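PDB 5HQH: Lmo2119 protein from Listeria monocytogenes serovar 1/2a, which is of unknown function, its crystallised part being a YbbR-like domain built mostly of beta strands, one piece of a longer protein that probably carries a signal sequence. Local coordinates for residues A60-A65 against Q70-Q75; L74-V79 against L83-N88. One frame throughout, in Å; residues are numbered along the deposited sequence.

Contact 1: A60-A65 against Q70-Q75; sequences ADLKNA and QEVKLQ
Val72 faces 60-65 with both of its methyls and carries the apolar half of this contact. Its CG1 lies 4.1 Å from Ala60 CB. Leu62 is disordered over two conformers; in the one described, its CD2 methyl meets CB and CG2 of Val72, coming to 3.9 Å of Val72 CB. The chi1 of 62° sets Val72 CG1 between the backbone N and the carbonyl carbon, and CG2 is thereby turned to this conformer of Leu62. Ala60 is flanked a second time, by Leu74, whose CD2 stands 3.7 Å from Ala60 CB; a methyl is enough here, because the CA atoms of Ala60 and Leu74 are only 5.1 Å apart. At the far end the amide of Gln70 packs on Ala65, with OE1 3.4 Å from Ala65 CB, and its NE2 bonds to the carbonyls of Ser66 in the loop and Gly68 at the start of strand 68-77, which limits how the amide can turn.

The polar half runs through water. One molecule accepts from Asp61 N and donates to Lys73 O (2.7 Å from the water oxygen) and to Gln75 OE1, so it bridges the two strands where they have spread apart. A second links Asp61 OD2 to the same OE1, which thus receives two water bonds. The other carboxylate oxygen, OD1, takes the backbone N of Lys63 at 3.1 Å from above the carboxylate plane, an Asx turn that leads into the type I turn Leu62-Ala65, closed by Ala65 N on Leu62 O.

The contact lies in the hairpin of strands 57-61 and 68-77, next to its connecting loop. Strand 9-21 flanks it, pairing with Ala60 and Leu62 and touching Leu74 through Val18, while strand 84-98 pairs with Gln70 and Val72 on the other edge.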
loop_
_atom_site.group_PDB
_atom_site.type_symbol
_atom_site.label_atom_id
_atom_site.label_comp_id
_atom_site.label_asym_id
_atom_site.label_seq_id
_atom_site.Cartn_x
_atom_site.Cartn_y
_atom_site.Cartn_z
ATOM N N ALA A 60 0.409 0.955 -3.553
ATOM C CA ALA A 60 0.697 0.138 -4.728
ATOM C C ALA A 60 1.116 1.137 -5.808
ATOM O O ALA A 60 0.317 1.967 -6.237
ATOM C CB ALA A 60 -0.524 -0.680 -5.181
ATOM N N ASP A 61 2.361 1.022 -6.278
ATOM C CA ASP A 61 2.848 1.906 -7.340
ATOM C C ASP A 61 2.773 1.198 -8.681
ATOM O O ASP A 61 3.553 0.281 -8.970
ATOM C CB ASP A 61 4.264 2.361 -7.085
ATOM C CG ASP A 61 4.684 3.477 -8.021
ATOM O OD1 ASP A 61 3.908 3.903 -8.898
ATOM O OD2 ASP A 61 5.805 3.986 -7.892
ATOM N N LEU A 62 1.813 1.628 -9.485
ATOM C CA LEU A 62 1.594 1.039 -10.802
ATOM C C LEU A 62 1.888 2.032 -11.906
ATOM O O LEU A 62 1.356 1.928 -13.015
ATOM C CB LEU A 62 0.169 0.516 -10.877
ATOM C CG LEU A 62 0.002 -0.657 -9.907
ATOM C CD1 LEU A 62 -1.455 -0.956 -9.663
ATOM C CD2 LEU A 62 0.749 -1.889 -10.399
ATOM N N LYS A 63 2.768 2.989 -11.619
ATOM C CA LYS A 63 3.120 3.994 -12.622
ATOM C C LYS A 63 3.754 3.448 -13.867
ATOM O O LYS A 63 3.554 4.008 -14.933
ATOM C CB LYS A 63 4.034 5.075 -12.025
ATOM C CG LYS A 63 4.186 6.371 -12.850
ATOM C CD LYS A 63 2.897 7.197 -12.943
ATOM C CE LYS A 63 2.241 7.520 -11.606
ATOM N NZ LYS A 63 3.142 8.229 -10.643
ATOM N N ASN A 64 4.495 2.362 -13.771
ATOM C CA ASN A 64 5.125 1.815 -14.961
ATOM C C ASN A 64 4.396 0.583 -15.526
ATOM O O ASN A 64 4.952 -0.152 -16.351
ATOM C CB ASN A 64 6.573 1.433 -14.675
ATOM C CG ASN A 64 7.460 2.624 -14.431
ATOM O OD1 ASN A 64 7.054 3.774 -14.557
ATOM N ND2 ASN A 64 8.690 2.355 -14.100
ATOM N N ALA A 65 3.152 0.378 -15.113
ATOM C CA ALA A 65 2.439 -0.810 -15.510
ATOM C C ALA A 65 1.914 -0.686 -16.920
ATOM O O ALA A 65 1.616 0.413 -17.406
ATOM C CB ALA A 65 1.293 -1.058 -14.546
ATOM N N GLN A 70 -1.728 -8.302 -13.590
ATOM C CA GLN A 70 -0.395 -8.468 -12.999
ATOM C C GLN A 70 -0.522 -8.542 -11.489
ATOM O O GLN A 70 -1.640 -8.582 -10.967
ATOM C CB GLN A 70 0.506 -7.336 -13.440
ATOM C CG GLN A 70 -0.060 -5.962 -13.144
ATOM C CD GLN A 70 0.445 -4.958 -14.127
ATOM O OE1 GLN A 70 1.542 -4.443 -13.967
ATOM N NE2 GLN A 70 -0.363 -4.676 -15.168
ATOM N N GLU A 71 0.621 -8.576 -10.808
ATOM C CA GLU A 71 0.704 -8.560 -9.348
ATOM C C GLU A 71 1.638 -7.445 -8.927
ATOM O O GLU A 71 2.548 -7.073 -9.668
ATOM C CB GLU A 71 1.221 -9.867 -8.827
ATOM C CG GLU A 71 0.220 -10.990 -8.998
ATOM C CD GLU A 71 0.879 -12.318 -8.870
ATOM O OE1 GLU A 71 1.423 -12.581 -7.753
ATOM O OE2 GLU A 71 0.853 -13.079 -9.846
ATOM N N VAL A 72 1.411 -6.932 -7.732
ATOM C CA VAL A 72 2.204 -5.800 -7.221
ATOM C C VAL A 72 2.466 -5.940 -5.735
ATOM O O VAL A 72 1.571 -6.268 -4.969
ATOM C CB VAL A 72 1.528 -4.435 -7.536
ATOM C CG1 VAL A 72 0.155 -4.302 -6.882
ATOM C CG2 VAL A 72 2.418 -3.265 -7.127
ATOM N N LYS A 73 3.722 -5.717 -5.330
ATOM C CA LYS A 73 4.066 -5.727 -3.908
ATOM C C LYS A 73 3.747 -4.347 -3.305
ATOM O O LYS A 73 4.110 -3.317 -3.849
ATOM C CB LYS A 73 5.565 -6.004 -3.698
ATOM C CG LYS A 73 5.966 -6.082 -2.227
ATOM C CD LYS A 73 7.421 -6.446 -2.041
ATOM C CE LYS A 73 7.854 -6.268 -0.605
ATOM N NZ LYS A 73 7.119 -7.099 0.363
ATOM N N LEU A 74 3.084 -4.360 -2.156
ATOM C CA LEU A 74 2.743 -3.135 -1.436
ATOM C C LEU A 74 3.946 -2.569 -0.717
ATOM O O LEU A 74 4.760 -3.280 -0.159
ATOM C CB LEU A 74 1.590 -3.419 -0.463
ATOM C CG LEU A 74 0.290 -3.906 -1.135
ATOM C CD1 LEU A 74 -0.775 -4.042 -0.084
ATOM C CD2 LEU A 74 -0.156 -2.981 -2.267
ATOM N N GLN A 75 4.072 -1.244 -0.784
ATOM C CA GLN A 75 5.197 -0.506 -0.196
ATOM C C GLN A 75 4.705 0.384 0.929
ATOM O O GLN A 75 3.509 0.661 1.025
ATOM C CB GLN A 75 5.880 0.308 -1.273
ATOM C CG GLN A 75 6.532 -0.525 -2.364
ATOM C CD GLN A 75 7.129 0.334 -3.438
ATOM O OE1 GLN A 75 6.554 0.508 -4.535
ATOM N NE2 GLN A 75 8.244 0.944 -3.133
HETATM O O HOH W 1 4.202 -1.063 -5.385
HETATM O O HOH W 2 7.573 2.544 -6.473
#

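Contact 2: L74-V79 against L83-N88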
loop_
_atom_site.group_PDB
_atom_site.type_symbol
_atom_site.label_atom_id
_atom_site.label_comp_id
_atom_site.label_asym_id
_atom_site.label_seq_id
_atom_site.Cartn_x
_atom_site.Cartn_y
_atom_site.Cartn_z
ATOM N N LEU A 74 3.084 -4.360 -2.156
ATOM C CA LEU A 74 2.743 -3.135 -1.436
ATOM C C LEU A 74 3.946 -2.569 -0.717
ATOM O O LEU A 74 4.760 -3.280 -0.159
ATOM C CB LEU A 74 1.590 -3.419 -0.463
ATOM C CG LEU A 74 0.290 -3.906 -1.135
ATOM C CD1 LEU A 74 -0.775 -4.042 -0.084
ATOM C CD2 LEU A 74 -0.156 -2.981 -2.267
ATOM N N GLN A 75 4.072 -1.244 -0.784
ATOM C CA GLN A 75 5.197 -0.506 -0.196
ATOM C C GLN A 75 4.705 0.384 0.929
ATOM O O GLN A 75 3.509 0.661 1.025
ATOM C CB GLN A 75 5.880 0.308 -1.273
ATOM C CG GLN A 75 6.532 -0.525 -2.364
ATOM C CD GLN A 75 7.129 0.334 -3.438
ATOM O OE1 GLN A 75 6.554 0.508 -4.535
ATOM N NE2 GLN A 75 8.244 0.944 -3.133
ATOM N N VAL A 76 5.649 0.889 1.724
ATOM C CA VAL A 76 5.336 1.799 2.824
ATOM C C VAL A 76 6.304 2.972 2.782
ATOM O O VAL A 76 7.530 2.807 2.627
ATOM C CB VAL A 76 5.390 1.138 4.201
ATOM C CG1 VAL A 76 4.900 2.112 5.278
ATOM C CG2 VAL A 76 4.607 -0.163 4.219
ATOM N N LYS A 77 5.762 4.183 2.874
ATOM C CA LYS A 77 6.564 5.405 2.918
ATOM C C LYS A 77 6.028 6.305 4.021
ATOM O O LYS A 77 5.059 5.980 4.696
ATOM C CB LYS A 77 6.616 6.112 1.557
ATOM C CG LYS A 77 5.302 6.724 1.087
ATOM C CD LYS A 77 5.435 7.273 -0.331
ATOM C CE LYS A 77 4.247 8.135 -0.759
ATOM N NZ LYS A 77 4.249 9.494 -0.117
ATOM N N ASP A 78 6.696 7.419 4.207
ATOM C CA ASP A 78 6.333 8.397 5.250
ATOM C C ASP A 78 6.383 7.729 6.644
ATOM O O ASP A 78 5.536 7.967 7.506
ATOM C CB ASP A 78 4.968 9.048 4.995
ATOM C CG ASP A 78 4.808 9.565 3.572
ATOM O OD1 ASP A 78 5.749 10.191 3.085
ATOM O OD2 ASP A 78 3.763 9.309 2.954
ATOM N N VAL A 79 7.388 6.882 6.840
ATOM C CA VAL A 79 7.490 6.051 8.042
ATOM C C VAL A 79 8.900 6.176 8.587
ATOM O O VAL A 79 9.849 6.265 7.834
ATOM C CB VAL A 79 7.132 4.577 7.682
ATOM C CG1 VAL A 79 8.136 3.959 6.705
ATOM C CG2 VAL A 79 6.975 3.721 8.929
ATOM N N LEU A 83 11.708 1.941 12.307
ATOM C CA LEU A 83 10.698 0.861 12.349
ATOM C C LEU A 83 10.892 -0.247 11.328
ATOM O O LEU A 83 11.397 -0.016 10.219
ATOM C CB LEU A 83 9.298 1.434 12.122
ATOM C CG LEU A 83 8.839 2.443 13.159
ATOM C CD1 LEU A 83 7.424 2.906 12.866
ATOM C CD2 LEU A 83 8.913 1.881 14.583
ATOM N N LYS A 84 10.544 -1.466 11.731
ATOM C CA LYS A 84 10.465 -2.613 10.802
ATOM C C LYS A 84 8.975 -2.675 10.476
ATOM O O LYS A 84 8.143 -2.588 11.377
ATOM C CB LYS A 84 10.913 -3.923 11.436
ATOM C CG LYS A 84 12.409 -4.056 11.711
ATOM C CD LYS A 84 12.755 -5.434 12.292
ATOM C CE LYS A 84 14.168 -5.482 12.863
ATOM N NZ LYS A 84 14.536 -6.848 13.338
ATOM N N VAL A 85 8.641 -2.803 9.201
ATOM C CA VAL A 85 7.250 -2.787 8.778
ATOM C C VAL A 85 6.942 -3.913 7.814
ATOM O O VAL A 85 7.749 -4.209 6.923
ATOM C CB VAL A 85 6.900 -1.437 8.070
ATOM C CG1 VAL A 85 5.430 -1.363 7.750
ATOM C CG2 VAL A 85 7.320 -0.246 8.929
ATOM N N LYS A 86 5.784 -4.547 7.991
ATOM C CA LYS A 86 5.327 -5.541 6.989
ATOM C C LYS A 86 3.837 -5.356 6.799
ATOM O O LYS A 86 3.121 -4.875 7.685
ATOM C CB LYS A 86 5.667 -7.000 7.275
ATOM C CG LYS A 86 5.165 -7.477 8.606
ATOM C CD LYS A 86 5.405 -8.970 8.775
ATOM C CE LYS A 86 5.114 -9.357 10.209
ATOM N NZ LYS A 86 5.041 -10.838 10.394
ATOM N N VAL A 87 3.377 -5.734 5.625
ATOM C CA VAL A 87 2.015 -5.506 5.222
ATOM C C VAL A 87 1.401 -6.855 4.870
ATOM O O VAL A 87 2.064 -7.704 4.222
ATOM C CB VAL A 87 1.995 -4.598 3.983
ATOM C CG1 VAL A 87 0.584 -4.295 3.544
ATOM C CG2 VAL A 87 2.764 -3.301 4.229
ATOM N N ASN A 88 0.151 -7.057 5.273
ATOM C CA ASN A 88 -0.579 -8.300 4.986
ATOM C C ASN A 88 -1.913 -7.950 4.332
ATOM O O ASN A 88 -2.754 -7.307 4.995
ATOM C CB ASN A 88 -0.842 -9.049 6.290
ATOM C CG ASN A 88 -1.679 -10.296 6.098
ATOM O OD1 ASN A 88 -1.769 -10.805 5.000
ATOM N ND2 ASN A 88 -2.337 -10.730 7.149
#
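Val76 meets Val85 and Val87 through a single methyl. From its CB the side chain forks: CG1 is anti to the backbone N (chi1 -174°), and CG2, beside that N, is the branch directed at 83-88. This CG2 rests between two valines of the facing strand, 3.6 Å from Val87 CG2 and 3.8 Å from Val85 CG1. Val76 thus sits across two residues that are two places apart in sequence and point the same way from their strand, a common result of extended backbone.

The row continues at both ends. Toward the hairpin loop, Val79 CG2 is 4.0 Å from Val85 CG2 and equally far from Leu83 CD1; the side chains of Val79 and Val85 lie alongside, running in opposite senses. At the other end Leu74 sets CD1 against Val87 CG1 at 3.9 Å, the two side chains crossing at about a right angle. Val87 therefore serves both Leu74 and Val76, one methyl each. Beta-branched valine suits such strands, for its two methyls start close to the backbone and give a compact face.

The spacing is wide: CA of Val76 and CA of Val85 are 7.8 Å apart, and the segments touch through side chains while their backbones find partners elsewhere. The backbone of Lys77 hydrogen-bonds with that of Thr57, Lys84 likewise with Ser41 and Lys86 with Thr39. Leu83 also leans on helix 44-53, at Ile46, Val47 and Ala50, and Val85 and Val87 reach strand 35-42. Outside this apolar row, Asp78 OD2 hydrogen-bonds to the hydroxyl of Thr57.

Every pairing across the contact joins carbon to carbon, which implies that the side-chain contact rests on van der Waals packing and exclusion of water, while backbone pairing such as Leu74 with Ala90 joins the strands just beyond it.

From the N terminus, strand 57-61 leads into 60-65; four residues later the chain returns as 70-75, and contact 1 closes that hairpin loop. The chain then runs on through Leu74 and Gln75, common to both contacts, into 74-79, turns through three residues, and comes back as 83-88, where contact 2 closes the second loop. The loops follow one another, neither nested nor crossed, and the centres of the two contacts lie about 14 Å apart. Strand 68-77 is the shared member: contact 1 ties it to 57-61 and contact 2 to 84-98, its two neighbours in the mixed sheet, each of which continues the sheet on its far side.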